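Local coordinates for protein arylsulfatase (Pseudoalteromonas sp. MB47, PDB 7AJ0) that probably removes sulfate ester groups from the seaweed polysaccharide fucoidan as an exo-acting, calcium-binding sulfatase that assembles into a hexamer, at residues L109-L114 with S118-P123; E136-Q141 with S396-D401. One frame throughout, in Å; residues are numbered along the deposited sequence.

The two contacts lie side by side, with centres about 10 Å apart, on the same side of the chain's centre. The touching residues of contact 1 are all buried and the contact is local: the end of helix 102-111 and the chain after helix 115-118, three helical residues apart, meet through a water and a few van der Waals touches. Contact 2 is partly buried and joins pieces 255 residues apart, with a methionine doing most of the work and a lysine and an asparagine toward solvent. Two polar bonds join them: R113 NE of contact 1 pairs with E138 OE2 of contact 2 in a 2.7 Å salt bridge, and D401 OD2 accepts from L114 N in a probable hydrogen bond.

Contact 1 of 2, residues L109-L114 with S118-P123; sequences LTTGRL and SGLVRP
T111 and R113 reach S118 through a bridging water, a local contact between the chain leaving helix 102-111 and the chain leaving the short helix 115-118. The water donates to T111 OG1 at 2.7 Å and to the carbonyl R113 O at 2.8 Å, and its third bond, to S118 OG, is 2.7 Å long. One molecule thus links three oxygens from both segments. T111 OG1 also bonds to A107 O within its own helix and accepts a weak bond from R113 N. On the other side, S118 OG accepts from L120 N at 3.2 Å, with an N-H...O angle of 159°, which closes an ST turn, and it has P115 O as a further partner.

Direct touching is light. The methyl T111 CG2 comes to 4.4 Å from L120 CD1, and the leucine side chain also packs on P134, W135 and A107. R113 NH2 comes obliquely to within 3.8 Å of S118 N, without bonding to it. The arginine chain bends at chi3 (58°), which carries the guanidinium round to its real partners, E138 and the carbonyl Y399 O. G112, with positive phi, turns the chain out of the helix. T111 and G112 form the Thr-Gly that ends the sulfatase signature, the motif opened by C102 at the calcium site.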
loop_
_atom_site.group_PDB
_atom_site.type_symbol
_atom_site.label_atom_id
_atom_site.label_comp_id
_atom_site.label_asym_id
_atom_site.label_seq_id
_atom_site.Cartn_x
_atom_site.Cartn_y
_atom_site.Cartn_z
ATOM N N LEU A 109 7.488 -33.818 -15.348
ATOM C CA LEU A 109 6.591 -34.830 -15.890
ATOM C C LEU A 109 7.342 -35.888 -16.685
ATOM O O LEU A 109 6.857 -37.019 -16.810
ATOM C CB LEU A 109 5.535 -34.162 -16.768
ATOM C CG LEU A 109 4.587 -35.078 -17.539
ATOM C CD1 LEU A 109 3.661 -35.816 -16.588
ATOM C CD2 LEU A 109 3.797 -34.262 -18.552
ATOM N N THR A 110 8.512 -35.553 -17.228
ATOM C CA THR A 110 9.244 -36.470 -18.095
ATOM C C THR A 110 10.560 -36.945 -17.490
ATOM O O THR A 110 11.370 -37.550 -18.200
ATOM C CB THR A 110 9.515 -35.815 -19.455
ATOM O OG1 THR A 110 10.297 -34.627 -19.271
ATOM C CG2 THR A 110 8.207 -35.465 -20.146
ATOM N N THR A 111 10.794 -36.691 -16.202
ATOM C CA THR A 111 11.985 -37.204 -15.539
ATOM C C THR A 111 11.726 -37.738 -14.139
ATOM O O THR A 111 12.643 -38.319 -13.553
ATOM C CB THR A 111 13.071 -36.121 -15.447
ATOM O OG1 THR A 111 12.640 -35.075 -14.567
ATOM C CG2 THR A 111 13.373 -35.539 -16.820
ATOM N N GLY A 112 10.527 -37.572 -13.584
ATOM C CA GLY A 112 10.282 -37.974 -12.215
ATOM C C GLY A 112 11.067 -37.194 -11.191
ATOM O O GLY A 112 11.187 -37.635 -10.045
ATOM N N ARG A 113 11.589 -36.030 -11.565
ATOM C CA ARG A 113 12.575 -35.332 -10.753
ATOM C C ARG A 113 12.303 -33.839 -10.744
ATOM O O ARG A 113 12.086 -33.236 -11.799
ATOM C CB ARG A 113 13.989 -35.608 -11.282
ATOM C CG ARG A 113 14.600 -36.877 -10.728
ATOM C CD ARG A 113 15.616 -37.492 -11.665
ATOM N NE ARG A 113 16.716 -36.593 -12.005
ATOM C CZ ARG A 113 17.729 -36.301 -11.195
ATOM N NH1 ARG A 113 17.781 -36.817 -9.975
ATOM N NH2 ARG A 113 18.689 -35.484 -11.606
ATOM N N LEU A 114 12.306 -33.254 -9.554
ATOM C CA LEU A 114 12.263 -31.805 -9.446
ATOM C C LEU A 114 13.359 -31.206 -10.325
ATOM O O LEU A 114 14.489 -31.708 -10.332
ATOM C CB LEU A 114 12.445 -31.380 -7.990
ATOM C CG LEU A 114 11.253 -31.677 -7.078
ATOM C CD1 LEU A 114 11.642 -31.524 -5.618
ATOM C CD2 LEU A 114 10.081 -30.765 -7.420
ATOM N N SER A 118 17.886 -31.809 -11.924
ATOM C CA SER A 118 18.316 -32.091 -13.286
ATOM C C SER A 118 19.006 -30.911 -13.952
ATOM O O SER A 118 19.825 -31.113 -14.856
ATOM C CB SER A 118 17.111 -32.508 -14.137
ATOM O OG SER A 118 16.181 -31.443 -14.262
ATOM N N GLY A 119 18.707 -29.689 -13.522
ATOM C CA GLY A 119 19.165 -28.506 -14.211
ATOM C C GLY A 119 18.187 -27.956 -15.221
ATOM O O GLY A 119 18.478 -26.930 -15.851
ATOM N N LEU A 120 17.037 -28.599 -15.389
ATOM C CA LEU A 120 16.036 -28.195 -16.375
ATOM C C LEU A 120 15.073 -27.163 -15.796
ATOM O O LEU A 120 13.853 -27.333 -15.815
ATOM C CB LEU A 120 15.292 -29.426 -16.878
ATOM C CG LEU A 120 16.176 -30.506 -17.506
ATOM C CD1 LEU A 120 15.395 -31.786 -17.761
ATOM C CD2 LEU A 120 16.800 -29.993 -18.798
ATOM N N VAL A 121 15.634 -26.074 -15.260
ATOM C CA VAL A 121 14.820 -24.966 -14.776
ATOM C C VAL A 121 14.582 -23.915 -15.849
ATOM O O VAL A 121 13.699 -23.058 -15.682
ATOM C CB VAL A 121 15.463 -24.293 -13.544
ATOM C CG1 VAL A 121 15.596 -25.293 -12.401
ATOM C CG2 VAL A 121 16.826 -23.691 -13.895
ATOM N N ARG A 122 15.338 -23.948 -16.942
ATOM C CA ARG A 122 15.191 -23.031 -18.061
ATOM C C ARG A 122 15.372 -23.804 -19.356
ATOM O O ARG A 122 16.120 -24.789 -19.393
ATOM C CB ARG A 122 16.219 -21.890 -18.005
ATOM C CG ARG A 122 15.997 -20.904 -16.874
ATOM C CD ARG A 122 17.158 -19.927 -16.757
ATOM N NE ARG A 122 16.925 -18.940 -15.707
ATOM C CZ ARG A 122 16.111 -17.895 -15.832
ATOM N NH1 ARG A 122 15.446 -17.702 -16.963
ATOM N NH2 ARG A 122 15.958 -17.047 -14.824
ATOM N N PRO A 123 14.709 -23.385 -20.435
ATOM C CA PRO A 123 14.925 -24.052 -21.732
ATOM C C PRO A 123 16.299 -23.703 -22.283
ATOM O O PRO A 123 16.643 -22.527 -22.430
ATOM C CB PRO A 123 13.795 -23.501 -22.611
ATOM C CG PRO A 123 13.473 -22.170 -22.018
ATOM C CD PRO A 123 13.711 -22.299 -20.529
HETATM O O HOH W 1 13.848 -32.814 -13.882
#

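Contact 2 of 2, residues E136-Q141 with S396-D401; sequences EKEVSQ and SNMYFD
E138 and M398 mark the closest approach of the two backbones, their CA atoms 8.8 Å apart, so side chains must span the interval. Segment 136-141 runs out of the short, weakly bonded helix 134-137 and on to S140, the N-cap of helix 141-146, while 396-401 is irregular. M398 points across and fills the space between them. Its sulfur SD sits 3.6 Å from K137 O and 3.8 Å from K137 CG, and the lysine stem runs past it in the opposite direction. A bend at chi3 (52°) swings the methyl toward the glutamate, placing CE 3.5 Å from E138 OE2, the oxygen already paired with R113. At the solvent side the K137 and N397 side chains cross obliquely, NZ 3.8 Å from ND2, with no bond between them.

Without the sulfur and methyl, as with an alanine at M398, a gap is likely to open beside K137 O and E138 OE2, leaving the lysine stem and the glutamate less closely packed.

This is plain packing: the loop between helices 377-387 and 406-409 is laid against the exit of helix 134-137, beside R113, within the alkaline-phosphatase-like fold of sulfatases.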
loop_
_atom_site.group_PDB
_atom_site.type_symbol
_atom_site.label_atom_id
_atom_site.label_comp_id
_atom_site.label_asym_id
_atom_site.label_seq_id
_atom_site.Cartn_x
_atom_site.Cartn_y
_atom_site.Cartn_z
ATOM N N GLU A 136 21.133 -36.342 -21.491
ATOM C CA GLU A 136 21.876 -37.598 -21.515
ATOM C C GLU A 136 21.723 -38.331 -20.189
ATOM O O GLU A 136 21.501 -39.546 -20.157
ATOM C CB GLU A 136 23.351 -37.338 -21.821
ATOM C CG GLU A 136 23.609 -36.772 -23.211
ATOM C CD GLU A 136 25.090 -36.594 -23.509
ATOM O OE1 GLU A 136 25.422 -35.947 -24.526
ATOM O OE2 GLU A 136 25.922 -37.102 -22.726
ATOM N N LYS A 137 21.797 -37.588 -19.083
ATOM C CA LYS A 137 21.731 -38.151 -17.739
ATOM C C LYS A 137 20.308 -38.519 -17.346
ATOM O O LYS A 137 20.087 -39.567 -16.728
ATOM C CB LYS A 137 22.334 -37.130 -16.770
ATOM C CG LYS A 137 22.221 -37.409 -15.287
ATOM C CD LYS A 137 22.824 -36.213 -14.527
ATOM C CE LYS A 137 22.682 -36.322 -13.013
ATOM N NZ LYS A 137 23.663 -37.265 -12.400
ATOM N N GLU A 138 19.332 -37.689 -17.703
ATOM C CA GLU A 138 17.952 -37.948 -17.318
ATOM C C GLU A 138 17.383 -39.126 -18.109
ATOM O O GLU A 138 17.854 -39.468 -19.197
ATOM C CB GLU A 138 17.096 -36.701 -17.534
ATOM C CG GLU A 138 17.577 -35.469 -16.777
ATOM C CD GLU A 138 17.661 -35.693 -15.279
ATOM O OE1 GLU A 138 18.610 -35.177 -14.647
ATOM O OE2 GLU A 138 16.780 -36.392 -14.736
ATOM N N VAL A 139 16.350 -39.745 -17.542
ATOM C CA VAL A 139 15.728 -40.940 -18.104
ATOM C C VAL A 139 14.234 -40.677 -18.241
ATOM O O VAL A 139 13.507 -40.664 -17.240
ATOM C CB VAL A 139 15.983 -42.181 -17.235
ATOM C CG1 VAL A 139 15.240 -43.380 -17.793
ATOM C CG2 VAL A 139 17.472 -42.464 -17.137
ATOM N N SER A 140 13.774 -40.482 -19.473
ATOM C CA SER A 140 12.366 -40.213 -19.715
ATOM C C SER A 140 11.561 -41.509 -19.686
ATOM O O SER A 140 12.098 -42.610 -19.838
ATOM C CB SER A 140 12.175 -39.518 -21.063
ATOM O OG SER A 140 12.544 -40.375 -22.129
ATOM N N GLN A 141 10.247 -41.368 -19.483
ATOM C CA GLN A 141 9.384 -42.544 -19.536
ATOM C C GLN A 141 9.317 -43.104 -20.950
ATOM O O GLN A 141 9.092 -44.305 -21.131
ATOM C CB GLN A 141 7.981 -42.221 -19.020
ATOM C CG GLN A 141 7.204 -41.198 -19.823
ATOM C CD GLN A 141 7.291 -39.805 -19.228
ATOM O OE1 GLN A 141 8.338 -39.164 -19.284
ATOM N NE2 GLN A 141 6.191 -39.333 -18.649
ATOM N N SER A 396 20.574 -45.587 -9.840
ATOM C CA SER A 396 20.622 -45.491 -8.387
ATOM C C SER A 396 21.400 -44.285 -7.880
ATOM O O SER A 396 21.344 -43.995 -6.679
ATOM C CB SER A 396 21.239 -46.769 -7.810
ATOM O OG SER A 396 20.550 -47.913 -8.278
ATOM N N ASN A 397 22.122 -43.583 -8.748
ATOM C CA ASN A 397 22.876 -42.401 -8.353
ATOM C C ASN A 397 22.055 -41.122 -8.442
ATOM O O ASN A 397 22.585 -40.042 -8.159
ATOM C CB ASN A 397 24.129 -42.267 -9.225
ATOM C CG ASN A 397 23.800 -42.054 -10.688
ATOM O OD1 ASN A 397 23.244 -42.933 -11.346
ATOM N ND2 ASN A 397 24.149 -40.884 -11.207
ATOM N N MET A 398 20.785 -41.215 -8.827
ATOM C CA MET A 398 19.912 -40.061 -8.976
ATOM C C MET A 398 18.704 -40.214 -8.063
ATOM O O MET A 398 18.103 -41.290 -7.987
ATOM C CB MET A 398 19.457 -39.905 -10.432
ATOM C CG MET A 398 20.572 -39.507 -11.389
ATOM S SD MET A 398 20.182 -39.819 -13.126
ATOM C CE MET A 398 18.597 -39.001 -13.290
ATOM N N TYR A 399 18.357 -39.133 -7.367
ATOM C CA TYR A 399 17.183 -39.125 -6.507
ATOM C C TYR A 399 15.943 -38.817 -7.336
ATOM O O TYR A 399 15.953 -37.901 -8.163
ATOM C CB TYR A 399 17.343 -38.091 -5.395
ATOM C CG TYR A 399 16.356 -38.239 -4.260
ATOM C CD1 TYR A 399 16.653 -39.030 -3.161
ATOM C CD2 TYR A 399 15.134 -37.584 -4.282
ATOM C CE1 TYR A 399 15.762 -39.169 -2.117
ATOM C CE2 TYR A 399 14.235 -37.718 -3.238
ATOM C CZ TYR A 399 14.556 -38.511 -2.159
ATOM O OH TYR A 399 13.674 -38.652 -1.115
ATOM N N PHE A 400 14.878 -39.580 -7.112
ATOM C CA PHE A 400 13.628 -39.422 -7.845
ATOM C C PHE A 400 12.537 -38.969 -6.887
ATOM O O PHE A 400 12.282 -39.623 -5.870
ATOM C CB PHE A 400 13.247 -40.722 -8.546
ATOM C CG PHE A 400 14.051 -40.988 -9.780
ATOM C CD1 PHE A 400 13.632 -40.509 -11.007
ATOM C CD2 PHE A 400 15.238 -41.698 -9.711
ATOM C CE1 PHE A 400 14.373 -40.742 -12.146
ATOM C CE2 PHE A 400 15.985 -41.933 -10.847
ATOM C CZ PHE A 400 15.552 -41.454 -12.066
ATOM N N ASP A 401 11.899 -37.849 -7.218
ATOM C CA ASP A 401 10.878 -37.255 -6.370
ATOM C C ASP A 401 9.493 -37.838 -6.602
ATOM O O ASP A 401 8.627 -37.706 -5.728
ATOM C CB ASP A 401 10.840 -35.742 -6.607
ATOM C CG ASP A 401 12.169 -35.076 -6.318
ATOM O OD1 ASP A 401 12.536 -34.962 -5.130
ATOM O OD2 ASP A 401 12.860 -34.680 -7.280
#